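Pectate lyase (Pectobacterium carotovorum, PDB 4U49) probably cleaves polygalacturonate and methylated pectins by calcium-dependent elimination, acting within the chain and leaving oligosaccharides with unsaturated galacturonosyl ends. Local coordinates at residues D259-G264 against V318-G323; V286-G291 against D333-K338; G223-V228 against H250-R255; S236-Q241 against R267-I272; D151-V156 against D194-A199. All blocks are in the same frame, centred on the assembly; numbering follows the deposited sequence.

Interaction 1. Residues D259-G264 against V318-G323; sequences DCTNNG and VEKGKG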
# COMPACT_ATOMS: atom_id res chain seq x y z
N ASP A 259 7.12 -20.47 9.47
CA ASP A 259 7.09 -21.93 9.53
C ASP A 259 6.74 -22.60 8.20
O ASP A 259 6.14 -23.68 8.19
CB ASP A 259 6.10 -22.38 10.60
CG ASP A 259 4.68 -21.93 10.31
OD1 ASP A 259 4.49 -21.14 9.36
OD2 ASP A 259 3.76 -22.37 11.02
N CYS A 260 7.12 -21.98 7.09
CA CYS A 260 6.74 -22.47 5.77
C CYS A 260 7.57 -23.66 5.30
O CYS A 260 8.67 -23.90 5.80
CB CYS A 260 6.85 -21.35 4.73
SG CYS A 260 5.44 -20.23 4.69
N THR A 261 7.02 -24.39 4.34
CA THR A 261 7.77 -25.44 3.65
C THR A 261 8.92 -24.80 2.88
O THR A 261 8.72 -23.79 2.21
CB THR A 261 6.86 -26.24 2.69
OG1 THR A 261 5.81 -26.86 3.43
CG2 THR A 261 7.66 -27.31 1.96
N ASN A 262 10.11 -25.39 3.00
CA ASN A 262 11.31 -24.84 2.37
C ASN A 262 11.52 -23.39 2.81
O ASN A 262 11.81 -22.51 2.00
CB ASN A 262 11.21 -24.94 0.84
CG ASN A 262 12.49 -24.52 0.14
OD1 ASN A 262 13.59 -24.72 0.67
ND2 ASN A 262 12.36 -23.93 -1.03
N ASN A 263 11.37 -23.14 4.11
CA ASN A 263 11.49 -21.79 4.64
C ASN A 263 12.94 -21.32 4.59
O ASN A 263 13.87 -22.12 4.63
CB ASN A 263 10.97 -21.73 6.08
CG ASN A 263 10.45 -20.36 6.44
OD1 ASN A 263 10.39 -19.46 5.61
ND2 ASN A 263 10.05 -20.20 7.70
N GLY A 264 13.11 -20.00 4.49
CA GLY A 264 14.44 -19.42 4.43
C GLY A 264 14.35 -17.96 4.06
O GLY A 264 13.26 -17.41 3.95
N VAL A 318 11.56 -21.29 11.12
CA VAL A 318 11.80 -22.73 11.09
C VAL A 318 11.22 -23.37 9.83
O VAL A 318 10.39 -22.78 9.14
CB VAL A 318 11.19 -23.43 12.32
CG1 VAL A 318 11.80 -22.89 13.60
CG2 VAL A 318 9.67 -23.29 12.34
N GLU A 319 11.68 -24.58 9.54
CA GLU A 319 11.11 -25.39 8.48
C GLU A 319 9.80 -26.00 8.97
O GLU A 319 9.69 -26.39 10.13
CB GLU A 319 12.09 -26.49 8.05
CG GLU A 319 11.54 -27.43 6.99
CD GLU A 319 11.37 -26.76 5.64
OE1 GLU A 319 12.03 -25.73 5.41
OE2 GLU A 319 10.57 -27.26 4.82
N LYS A 320 8.81 -26.08 8.09
CA LYS A 320 7.52 -26.66 8.45
C LYS A 320 7.69 -28.06 9.01
O LYS A 320 8.39 -28.89 8.42
CB LYS A 320 6.57 -26.69 7.25
CG LYS A 320 5.15 -27.09 7.62
CD LYS A 320 4.23 -27.07 6.41
CE LYS A 320 2.80 -27.35 6.82
NZ LYS A 320 2.68 -28.61 7.60
N GLY A 321 7.07 -28.32 10.15
CA GLY A 321 7.15 -29.62 10.79
C GLY A 321 8.30 -29.73 11.77
O GLY A 321 8.54 -30.80 12.34
N LYS A 322 9.01 -28.63 11.99
CA LYS A 322 10.14 -28.63 12.91
C LYS A 322 9.93 -27.63 14.05
O LYS A 322 10.81 -26.82 14.35
CB LYS A 322 11.44 -28.34 12.16
CG LYS A 322 11.68 -29.30 11.02
CD LYS A 322 13.12 -29.27 10.54
CE LYS A 322 13.37 -30.36 9.51
NZ LYS A 322 14.79 -30.39 9.05
N GLY A 323 8.76 -27.70 14.68
CA GLY A 323 8.45 -26.85 15.81
C GLY A 323 7.67 -25.62 15.38
O GLY A 323 7.19 -25.53 14.25
O HOH W 1 13.87 -24.26 6.15
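The carboxylate of Glu319 lies over the type II turn from Cys260 to Asn263 and takes hold of two successive backbone N-H groups. OE2 accepts from Asn262 N at 2.6 Å through a fairly straight bond (159° at the hydrogen), while OE1 accepts from Asn263 N at 3.0 Å along a more bent path. Both oxygens are met on their syn sides, the first donor closer to the carboxylate plane than the second. The chain gets there by a fold: CB heads away from the turn, with CG opposite the backbone nitrogen, and a bend at CB-CG (chi2 69°) brings the acid back. A water adds a second link, donating both to OE1 and to Asn263 O.

Beside this clamp, Asn263 sends ND2 to Val318 O at 3.0 Å, with the acceptor lying in the plane of the amide. ND2 also bonds to Cys257 O, and OD1 is taken by Arg267, so the amide is fixed at both ends. Lys320 N reaches Cys260 O at 3.2 Å from above the carbonyl plane. Further along, Lys320 lays its aliphatic part on the other loop: CB sits 3.2 Å from Asp259 O, and CD is 3.4 Å from Thr261 OG1. Val318 CG2 rests against Asp259 CB at 4.1 Å.

Glu319 also starts a second type II turn, running to Lys322, and Cys260 is tied to Cys257 by a disulfide. Two beta turns docked on each other in this way join the surface loops that follow strands 252-255 and 312-315, on either side of strand 282-287 in the right-handed parallel beta-helix, the fold of this lyase family.

Interaction 2. Residues V286-G291 against D333-K338; sequences VNRNFG and DTKNCK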
# COMPACT_ATOMS: atom_id res chain seq x y z
N VAL A 286 9.97 -10.23 11.04
CA VAL A 286 11.13 -10.74 10.31
C VAL A 286 11.76 -11.95 11.00
O VAL A 286 11.77 -12.05 12.22
CB VAL A 286 12.21 -9.64 10.15
CG1 VAL A 286 11.71 -8.53 9.23
CG2 VAL A 286 12.61 -9.07 11.51
N ASN A 287 12.28 -12.87 10.19
CA ASN A 287 13.04 -14.00 10.72
C ASN A 287 14.49 -13.63 10.94
O ASN A 287 15.24 -13.43 9.98
CB ASN A 287 12.95 -15.20 9.78
CG ASN A 287 11.55 -15.78 9.70
OD1 ASN A 287 10.87 -15.91 10.72
ND2 ASN A 287 11.10 -16.11 8.49
N ARG A 288 14.89 -13.53 12.20
CA ARG A 288 16.23 -13.11 12.57
C ARG A 288 17.32 -13.99 11.96
O ARG A 288 18.34 -13.49 11.48
CB ARG A 288 16.38 -13.11 14.10
CG ARG A 288 17.79 -12.77 14.59
CD ARG A 288 17.93 -13.05 16.08
NE ARG A 288 17.12 -12.15 16.89
CZ ARG A 288 16.93 -12.29 18.20
NH1 ARG A 288 17.48 -13.31 18.85
NH2 ARG A 288 16.18 -11.42 18.87
N ASN A 289 17.09 -15.30 11.96
CA ASN A 289 18.10 -16.25 11.52
C ASN A 289 18.22 -16.37 10.00
O ASN A 289 19.24 -16.83 9.49
CB ASN A 289 17.82 -17.63 12.11
CG ASN A 289 16.41 -18.13 11.81
OD1 ASN A 289 15.44 -17.39 11.91
ND2 ASN A 289 16.31 -19.41 11.46
N PHE A 290 17.19 -15.94 9.27
CA PHE A 290 17.20 -16.07 7.81
C PHE A 290 17.63 -14.77 7.13
O PHE A 290 17.60 -14.67 5.91
CB PHE A 290 15.83 -16.51 7.30
CG PHE A 290 15.49 -17.95 7.62
CD1 PHE A 290 16.49 -18.90 7.70
CD2 PHE A 290 14.18 -18.34 7.84
CE1 PHE A 290 16.19 -20.22 7.99
CE2 PHE A 290 13.87 -19.66 8.13
CZ PHE A 290 14.88 -20.60 8.20
N GLY A 291 18.03 -13.79 7.93
CA GLY A 291 18.63 -12.57 7.40
C GLY A 291 17.65 -11.52 6.91
O GLY A 291 18.07 -10.53 6.31
N ASP A 333 16.69 -0.67 15.74
CA ASP A 333 18.11 -0.47 15.41
C ASP A 333 18.94 -1.76 15.50
O ASP A 333 20.05 -1.75 16.03
CB ASP A 333 18.71 0.60 16.32
CG ASP A 333 18.01 1.93 16.18
OD1 ASP A 333 17.86 2.41 15.04
OD2 ASP A 333 17.59 2.49 17.21
N THR A 334 18.39 -2.86 15.00
CA THR A 334 19.12 -4.11 14.93
C THR A 334 19.41 -4.47 13.48
O THR A 334 18.94 -3.78 12.57
CB THR A 334 18.34 -5.27 15.58
OG1 THR A 334 17.11 -5.47 14.87
CG2 THR A 334 18.04 -4.95 17.04
N LYS A 335 20.16 -5.54 13.26
CA LYS A 335 20.53 -5.94 11.91
C LYS A 335 19.30 -6.34 11.09
O LYS A 335 19.28 -6.17 9.87
CB LYS A 335 21.54 -7.09 11.93
CG LYS A 335 21.05 -8.38 12.57
CD LYS A 335 22.14 -9.45 12.57
CE LYS A 335 21.66 -10.74 13.22
NZ LYS A 335 20.57 -11.41 12.43
N ASN A 336 18.26 -6.84 11.76
CA ASN A 336 17.04 -7.25 11.08
C ASN A 336 15.94 -6.19 11.14
O ASN A 336 15.09 -6.11 10.26
CB ASN A 336 16.52 -8.56 11.67
CG ASN A 336 17.52 -9.70 11.53
OD1 ASN A 336 18.24 -10.02 12.47
ND2 ASN A 336 17.58 -10.30 10.35
N CYS A 337 15.95 -5.38 12.19
CA CYS A 337 14.98 -4.30 12.31
C CYS A 337 15.67 -2.95 12.17
O CYS A 337 16.02 -2.31 13.15
CB CYS A 337 14.24 -4.39 13.65
SG CYS A 337 13.11 -5.82 13.76
N LYS A 338 15.87 -2.54 10.92
CA LYS A 338 16.48 -1.25 10.63
C LYS A 338 15.44 -0.15 10.73
O LYS A 338 15.03 0.45 9.73
CB LYS A 338 17.14 -1.26 9.25
CG LYS A 338 18.31 -2.21 9.16
CD LYS A 338 19.03 -2.09 7.83
CE LYS A 338 20.22 -3.05 7.76
NZ LYS A 338 20.94 -2.96 6.46
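At the corner of the parallel beta-helix where strand 282-287 ends, Asn336 of the loop leading into strand 337-338 fits against Val286, Arg288 and Gly291. That loop is shaped by an ST motif, in which Thr334 OG1 accepts from Cys337 N at 2.9 Å.

Val286 supplies the apolar half of the contact. A single methyl, CG2, meets both partners, touching Asn336 CB at 3.9 Å and Cys337 SG at 4.0 Å. The sulfur is in a disulfide with Cys312, which ties this final part of the chain to strand 312-315.

The amide of Asn336 carries the polar half. With CG on the nitrogen side of the backbone (chi1 -60°), the group stands up against the turn at Arg288. OD1 comes to 3.5 Å from Arg288 CG, and ND2 lies 3.7 Å from Gly291 C on its way to Asp292 O, which accepts its hydrogen bond. The Arg288 side chain passes the amide at about a right angle, although the flat guanidinium and amide groups are turned only 29° apart. Arg288 continues outward to a salt bridge with Glu314 and a cation-pi contact with Tyr328. Glu314 also bonds to Thr334, so one carboxylate serves both sides of the contact.

Lys335 completes the corner. Extended as far as CE and bent only at its last torsion, it brings its ammonium beside Arg288 CG, 3.8 Å from NZ. The two positive ends stay apart, and NZ donates to OD1 of its neighbour Asn336 at 2.7 Å.

Interaction 3. Residues G223-V228 against H250-R255; sequences GKPDKV and HGKLWR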
# COMPACT_ATOMS: atom_id res chain seq x y z
N GLY A 223 -10.41 -18.50 8.36
CA GLY A 223 -10.39 -17.53 9.44
C GLY A 223 -8.99 -17.06 9.78
O GLY A 223 -8.71 -16.65 10.91
N LYS A 224 -8.10 -17.11 8.79
CA LYS A 224 -6.71 -16.70 8.96
C LYS A 224 -6.62 -15.22 9.33
O LYS A 224 -7.48 -14.43 8.94
CB LYS A 224 -5.91 -16.98 7.69
N PRO A 225 -5.58 -14.85 10.09
CA PRO A 225 -5.32 -13.44 10.43
C PRO A 225 -5.18 -12.58 9.18
O PRO A 225 -4.55 -13.01 8.21
CB PRO A 225 -4.01 -13.50 11.21
CG PRO A 225 -4.00 -14.86 11.80
CD PRO A 225 -4.64 -15.75 10.78
N ASP A 226 -5.76 -11.39 9.20
CA ASP A 226 -5.71 -10.49 8.05
C ASP A 226 -4.29 -10.01 7.79
O ASP A 226 -3.54 -9.72 8.72
CB ASP A 226 -6.65 -9.30 8.26
CG ASP A 226 -8.11 -9.70 8.31
OD1 ASP A 226 -8.88 -9.06 9.06
OD2 ASP A 226 -8.48 -10.67 7.61
N LYS A 227 -3.92 -9.94 6.52
CA LYS A 227 -2.59 -9.48 6.15
C LYS A 227 -2.63 -8.73 4.82
O LYS A 227 -3.36 -9.11 3.90
CB LYS A 227 -1.61 -10.66 6.07
CG LYS A 227 -1.92 -11.66 4.97
CD LYS A 227 -1.70 -13.08 5.43
CE LYS A 227 -1.74 -14.04 4.25
NZ LYS A 227 -2.95 -13.84 3.40
N VAL A 228 -1.84 -7.67 4.73
CA VAL A 228 -1.87 -6.80 3.56
C VAL A 228 -0.92 -7.28 2.47
O VAL A 228 -1.30 -7.38 1.30
CB VAL A 228 -1.49 -5.36 3.94
CG1 VAL A 228 -1.59 -4.45 2.72
CG2 VAL A 228 -2.37 -4.87 5.07
N HIS A 250 -7.07 -3.49 10.39
CA HIS A 250 -6.14 -4.41 9.74
C HIS A 250 -5.52 -5.42 10.71
O HIS A 250 -5.58 -5.25 11.93
CB HIS A 250 -5.02 -3.62 9.05
CG HIS A 250 -5.47 -2.90 7.82
ND1 HIS A 250 -5.28 -3.41 6.55
CD2 HIS A 250 -6.10 -1.71 7.66
CE1 HIS A 250 -5.77 -2.57 5.67
NE2 HIS A 250 -6.28 -1.53 6.31
N GLY A 251 -4.91 -6.46 10.16
CA GLY A 251 -4.21 -7.45 10.95
C GLY A 251 -2.72 -7.17 10.97
O GLY A 251 -2.23 -6.49 11.86
N LYS A 252 -2.01 -7.69 9.97
CA LYS A 252 -0.59 -7.43 9.81
C LYS A 252 -0.33 -6.78 8.47
O LYS A 252 -1.00 -7.08 7.49
CB LYS A 252 0.21 -8.73 9.90
CG LYS A 252 0.17 -9.42 11.25
CD LYS A 252 1.04 -10.67 11.26
CE LYS A 252 0.44 -11.77 10.40
NZ LYS A 252 -0.73 -12.41 11.06
N LEU A 253 0.65 -5.88 8.41
CA LEU A 253 1.06 -5.34 7.13
C LEU A 253 1.89 -6.38 6.38
O LEU A 253 1.67 -6.61 5.19
CB LEU A 253 1.87 -4.05 7.29
CG LEU A 253 2.43 -3.47 5.99
CD1 LEU A 253 1.33 -2.87 5.12
CD2 LEU A 253 3.52 -2.45 6.26
N TRP A 254 2.81 -7.01 7.09
CA TRP A 254 3.83 -7.83 6.45
C TRP A 254 4.51 -8.75 7.46
O TRP A 254 4.93 -8.32 8.53
CB TRP A 254 4.87 -6.91 5.79
CG TRP A 254 5.88 -7.58 4.92
CD1 TRP A 254 5.81 -7.77 3.57
CD2 TRP A 254 7.15 -8.10 5.33
NE1 TRP A 254 6.94 -8.39 3.11
CE2 TRP A 254 7.78 -8.61 4.18
CE3 TRP A 254 7.81 -8.20 6.56
CZ2 TRP A 254 9.04 -9.21 4.22
CZ3 TRP A 254 9.05 -8.80 6.60
CH2 TRP A 254 9.66 -9.29 5.44
N ARG A 255 4.59 -10.04 7.13
CA ARG A 255 5.29 -11.00 7.97
C ARG A 255 5.95 -12.07 7.12
O ARG A 255 5.28 -12.82 6.41
CB ARG A 255 4.33 -11.64 8.98
CG ARG A 255 4.83 -12.95 9.61
CD ARG A 255 5.83 -12.72 10.74
NE ARG A 255 5.96 -13.91 11.59
CZ ARG A 255 7.02 -14.71 11.63
NH1 ARG A 255 7.04 -15.76 12.45
NH2 ARG A 255 8.07 -14.47 10.86
O HOH W 2 -2.68 -10.50 11.20
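Two backbone hydrogen bonds through Lys252 hold these segments together: Lys252 N donates to Asp226 O at 2.8 Å, and Val228 N donates to Lys252 O at 2.9 Å. They make a single beta bridge between Lys227 and Lys252. Asp226 O takes a second bond from a water, which in turn accepts from Lys252 NZ at 2.7 Å; two bends near the end of the lysine carry its ammonium across toward Pro225. NZ meets Pro225 CB at 3.5 Å, the two side chains running alongside each other. Gly251 passes close under the same carbonyl, its CA 3.3 Å from Asp226 O.

Packing takes over at Val228. CG2 touches His250 ND1 at 3.6 Å, and CB meets Leu253 CD1 at 3.9 Å. The far nitrogen of the imidazole, NE2, donates to Thr247 O. Asp226 bonds weakly to Asn216, which binds calcium in another structure of this protein, while Lys227 swings out to a salt bridge with Asp198.

The chain turns a corner at Leu253. Strand 252-255 then runs beside strand 282-287, and Leu253 reaches inward to Leu229 of strand 229-230 and Ile271 of strand 267-271.

Interaction 4. Residues S236-Q241 against R267-I272; sequences SHTIVQ and RNLTII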
# COMPACT_ATOMS: atom_id res chain seq x y z
N SER A 236 14.03 -11.54 -2.15
CA SER A 236 12.95 -10.70 -2.66
C SER A 236 12.84 -9.44 -1.83
O SER A 236 13.24 -9.42 -0.66
CB SER A 236 11.63 -11.47 -2.64
OG SER A 236 11.27 -11.82 -1.31
N HIS A 237 12.29 -8.39 -2.42
CA HIS A 237 12.21 -7.10 -1.76
C HIS A 237 10.90 -6.40 -2.07
O HIS A 237 10.57 -6.16 -3.23
CB HIS A 237 13.39 -6.22 -2.18
CG HIS A 237 13.57 -4.99 -1.34
ND1 HIS A 237 14.39 -3.95 -1.72
CD2 HIS A 237 13.06 -4.65 -0.14
CE1 HIS A 237 14.36 -3.01 -0.79
NE2 HIS A 237 13.56 -3.41 0.18
N THR A 238 10.13 -6.08 -1.03
CA THR A 238 8.94 -5.26 -1.19
C THR A 238 9.20 -3.87 -0.65
O THR A 238 9.67 -3.71 0.48
CB THR A 238 7.71 -5.87 -0.49
OG1 THR A 238 7.36 -7.11 -1.13
CG2 THR A 238 6.53 -4.92 -0.56
N ILE A 239 8.91 -2.86 -1.47
CA ILE A 239 9.09 -1.46 -1.11
C ILE A 239 7.74 -0.75 -1.04
O ILE A 239 6.93 -0.86 -1.95
CB ILE A 239 10.00 -0.73 -2.12
CG1 ILE A 239 11.36 -1.41 -2.22
CG2 ILE A 239 10.16 0.74 -1.74
CD1 ILE A 239 12.30 -0.77 -3.23
N VAL A 240 7.52 -0.04 0.06
CA VAL A 240 6.30 0.74 0.25
C VAL A 240 6.63 2.22 0.36
O VAL A 240 7.33 2.63 1.28
CB VAL A 240 5.54 0.29 1.53
CG1 VAL A 240 4.33 1.18 1.77
CG2 VAL A 240 5.13 -1.17 1.43
N GLN A 241 6.15 3.02 -0.59
CA GLN A 241 6.48 4.44 -0.63
C GLN A 241 5.29 5.30 -1.05
O GLN A 241 4.18 4.80 -1.25
CB GLN A 241 7.67 4.69 -1.56
CG GLN A 241 7.39 4.43 -3.04
CD GLN A 241 8.65 4.36 -3.88
OE1 GLN A 241 9.55 3.58 -3.60
NE2 GLN A 241 8.71 5.17 -4.93
N ARG A 267 14.08 -12.36 3.26
CA ARG A 267 12.91 -11.69 2.69
C ARG A 267 12.92 -10.27 3.22
O ARG A 267 12.88 -10.05 4.43
CB ARG A 267 11.62 -12.41 3.07
CG ARG A 267 11.55 -13.86 2.65
CD ARG A 267 10.16 -14.42 2.92
NE ARG A 267 10.05 -15.83 2.54
CZ ARG A 267 10.05 -16.83 3.41
NH1 ARG A 267 10.14 -16.57 4.71
NH2 ARG A 267 9.94 -18.08 2.99
N ASN A 268 12.98 -9.29 2.32
CA ASN A 268 13.20 -7.91 2.74
C ASN A 268 12.00 -6.99 2.52
O ASN A 268 11.27 -7.12 1.54
CB ASN A 268 14.42 -7.34 2.02
CG ASN A 268 15.69 -8.09 2.34
OD1 ASN A 268 15.90 -8.50 3.48
ND2 ASN A 268 16.53 -8.29 1.34
N LEU A 269 11.82 -6.08 3.46
CA LEU A 269 10.78 -5.06 3.38
C LEU A 269 11.38 -3.69 3.62
O LEU A 269 12.14 -3.49 4.56
CB LEU A 269 9.68 -5.32 4.41
CG LEU A 269 8.61 -4.23 4.54
CD1 LEU A 269 7.63 -4.28 3.37
CD2 LEU A 269 7.86 -4.31 5.86
N THR A 270 11.04 -2.73 2.76
CA THR A 270 11.41 -1.35 3.03
C THR A 270 10.19 -0.45 2.99
O THR A 270 9.51 -0.35 1.96
CB THR A 270 12.46 -0.83 2.03
OG1 THR A 270 13.64 -1.64 2.10
CG2 THR A 270 12.82 0.61 2.35
N ILE A 271 9.89 0.17 4.12
CA ILE A 271 8.82 1.16 4.16
C ILE A 271 9.46 2.53 4.07
O ILE A 271 10.02 3.02 5.05
CB ILE A 271 7.98 1.06 5.45
CG1 ILE A 271 7.33 -0.32 5.57
CG2 ILE A 271 6.91 2.15 5.46
CD1 ILE A 271 6.53 -0.48 6.85
N ILE A 272 9.40 3.14 2.90
CA ILE A 272 9.93 4.49 2.72
C ILE A 272 8.98 5.49 3.37
O ILE A 272 9.41 6.40 4.09
CB ILE A 272 10.15 4.82 1.23
CG1 ILE A 272 11.11 3.81 0.61
CG2 ILE A 272 10.67 6.24 1.08
CD1 ILE A 272 11.54 4.14 -0.81
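The His237 imidazole turns its edge to strand 267-271, with Asn268 O and Thr270 OG1 lying in the ring plane there. Ile239 CG1 covers one face, 3.7 Å above the plane of the His237 ring and offset toward the rim. NE2 and Thr270 OG1 share a short hydrogen bond of 2.6 Å, with either atom a possible donor. Having CG opposite the backbone N (chi1 -167°) swings the ring across to the next strand. The Asn268 amide stands almost perpendicular to it, 85° between planes, with CB 3.7 Å from His237 CD2, while OD1 is engaged by Val293 N.

Beneath these groups the strands run parallel, 10° apart, with their axes 4.7 Å from each other at closest approach. Thr238, Val240, Leu269 and Ile271 occupy the opposite face, where Leu269 CD1 meets Thr238 CG2 at 4.1 Å and Leu269 packs on Trp254. At the far end Ile272 CD1 touches Ile239 CG2 at 3.8 Å.

Backbone bonds alternate between the chains: Thr238 and Val240 donate one way, Asn268, Thr270 and Ile272 the other. Stacked like this, successive coils of the beta-helix are joined by main-chain bonding, and the His237-Thr270 bond adds a side-chain link that helps to fix the rotation of the ring.

Interaction 5. Residues D151-V156 against D194-A199; sequences DKQPPV and DICEDA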
# COMPACT_ATOMS: atom_id res chain seq x y z
N ASP A 151 -8.00 -20.94 1.23
CA ASP A 151 -7.25 -21.39 0.06
C ASP A 151 -6.91 -20.24 -0.88
O ASP A 151 -7.57 -19.20 -0.86
CB ASP A 151 -8.02 -22.48 -0.68
CG ASP A 151 -8.64 -23.51 0.26
OD1 ASP A 151 -7.92 -24.00 1.15
OD2 ASP A 151 -9.84 -23.82 0.10
N LYS A 152 -5.88 -20.43 -1.70
CA LYS A 152 -5.41 -19.39 -2.61
C LYS A 152 -6.47 -19.00 -3.64
O LYS A 152 -7.04 -19.85 -4.32
CB LYS A 152 -4.14 -19.85 -3.34
CG LYS A 152 -2.98 -20.19 -2.42
CD LYS A 152 -2.42 -18.94 -1.74
CE LYS A 152 -1.20 -19.27 -0.91
NZ LYS A 152 -1.54 -20.10 0.29
N GLN A 153 -6.73 -17.70 -3.73
CA GLN A 153 -7.69 -17.17 -4.69
C GLN A 153 -6.94 -16.56 -5.88
O GLN A 153 -5.77 -16.20 -5.75
CB GLN A 153 -8.61 -16.15 -4.02
CG GLN A 153 -9.20 -16.64 -2.71
CD GLN A 153 -10.32 -15.76 -2.19
OE1 GLN A 153 -11.15 -15.26 -2.96
NE2 GLN A 153 -10.36 -15.56 -0.88
N PRO A 154 -7.61 -16.45 -7.04
CA PRO A 154 -6.92 -15.87 -8.19
C PRO A 154 -6.61 -14.39 -8.01
O PRO A 154 -7.41 -13.67 -7.42
CB PRO A 154 -7.90 -16.09 -9.35
CG PRO A 154 -9.23 -16.29 -8.69
CD PRO A 154 -8.95 -16.95 -7.38
N PRO A 155 -5.45 -13.94 -8.50
CA PRO A 155 -5.15 -12.51 -8.48
C PRO A 155 -6.05 -11.74 -9.44
O PRO A 155 -6.40 -12.26 -10.49
CB PRO A 155 -3.68 -12.44 -8.92
CG PRO A 155 -3.46 -13.71 -9.67
CD PRO A 155 -4.34 -14.74 -9.04
N VAL A 156 -6.43 -10.52 -9.07
CA VAL A 156 -7.19 -9.65 -9.96
C VAL A 156 -6.26 -9.18 -11.08
O VAL A 156 -6.69 -8.98 -12.22
CB VAL A 156 -7.79 -8.44 -9.22
CG1 VAL A 156 -8.57 -7.54 -10.17
CG2 VAL A 156 -8.70 -8.92 -8.09
N ASP A 194 -11.75 -3.04 -0.41
CA ASP A 194 -11.86 -4.00 0.68
C ASP A 194 -10.96 -5.19 0.40
O ASP A 194 -11.25 -6.00 -0.49
CB ASP A 194 -13.32 -4.46 0.86
CG ASP A 194 -13.54 -5.19 2.17
OD1 ASP A 194 -13.01 -4.74 3.21
OD2 ASP A 194 -14.25 -6.22 2.17
N ILE A 195 -9.86 -5.30 1.14
CA ILE A 195 -8.93 -6.41 0.98
C ILE A 195 -9.64 -7.73 1.21
O ILE A 195 -10.30 -7.92 2.23
CB ILE A 195 -7.74 -6.31 1.94
CG1 ILE A 195 -6.91 -5.06 1.64
CG2 ILE A 195 -6.86 -7.56 1.84
CD1 ILE A 195 -5.72 -4.88 2.57
N CYS A 196 -9.51 -8.64 0.26
CA CYS A 196 -10.05 -9.99 0.40
C CYS A 196 -9.00 -10.90 1.05
O CYS A 196 -8.93 -10.98 2.27
CB CYS A 196 -10.51 -10.53 -0.95
SG CYS A 196 -11.26 -12.18 -0.91
N GLU A 197 -8.18 -11.56 0.24
CA GLU A 197 -7.13 -12.42 0.77
C GLU A 197 -5.88 -11.61 1.11
O GLU A 197 -5.51 -11.47 2.28
CB GLU A 197 -6.79 -13.55 -0.21
CG GLU A 197 -5.80 -14.56 0.36
CD GLU A 197 -5.43 -15.65 -0.64
OE1 GLU A 197 -6.05 -15.72 -1.72
OE2 GLU A 197 -4.51 -16.44 -0.33
N ASP A 198 -5.22 -11.09 0.08
CA ASP A 198 -4.10 -10.17 0.25
C ASP A 198 -4.36 -8.93 -0.60
O ASP A 198 -5.18 -8.95 -1.52
CB ASP A 198 -2.78 -10.81 -0.17
CG ASP A 198 -2.42 -12.02 0.68
OD1 ASP A 198 -1.80 -11.83 1.74
OD2 ASP A 198 -2.74 -13.15 0.27
N ALA A 199 -3.65 -7.84 -0.30
CA ALA A 199 -3.69 -6.67 -1.17
C ALA A 199 -2.70 -6.85 -2.31
O ALA A 199 -3.01 -6.61 -3.48
CB ALA A 199 -3.39 -5.40 -0.38
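Glu197 reaches straight across to the loop 151-156, its chain fully extended and CG opposite the backbone nitrogen (chi1 -174°), and its carboxylate ends between Lys152 and Gln153. OE1 accepts from Gln153 N at 2.9 Å. The bond is fairly straight, 157° at the hydrogen, and comes in on the syn side close to the carboxylate plane. Asp176 of a nearby loop, a group of like charge, also brings its OD1 close to OE1.

Gln153 travels the opposite way. Its side chain and that of Glu197 cross obliquely, so that Gln153 CG passes OE1 at 3.4 Å and the amide goes on beyond the acid toward Cys196. The amide and carboxylate planes are only 22° apart. The amide finishes beside the sulfur, with NE2 3.5 Å from Cys196 SG, and its oxygen is taken by Ser147 N. The sulfur itself belongs to the disulfide with Cys146, so the glutamine covers a cross-linked corner.

Lys152 meets the other carboxylate oxygen from a different direction. It runs about perpendicular to Glu197 and lays CD 3.6 Å from OE2. Its ammonium remains further off, NZ being 4.8 Å from OE2; the opposite charges probably attract, but no salt bridge forms.

Asp194 and Ile195, just ahead of Cys196, belong to the calcium site known from another structure of this protein, although no calcium is bound here. The contact thus joins two surface loops of the parallel beta-helix, one of which carries part of the lyase's calcium-binding site.

By where they begin, the contacts follow the chain in the order 5, 3, 4, 1, 2, through the parallel beta-helix. Interactions 3 and 5 lie near the calcium site, centres about 12 Å apart, joined by the Lys227-Asp198 salt bridge and a probable bond from Ala199 N to Val228 O. Interaction 4 alternates with interaction 3 along the sequence and packs against it through Trp254 and Leu253. Interactions 2 and 3 reach neighbouring strands, 282-287 and 252-255. Interaction 1 sits outermost, about 18 Å between centres from interaction 2, where Phe290 packs on Asn263 and Gly264. Interactions 2 and 5 are farthest apart, about 28 Å between centres, so the set spans from the metal site to the C-terminal coils.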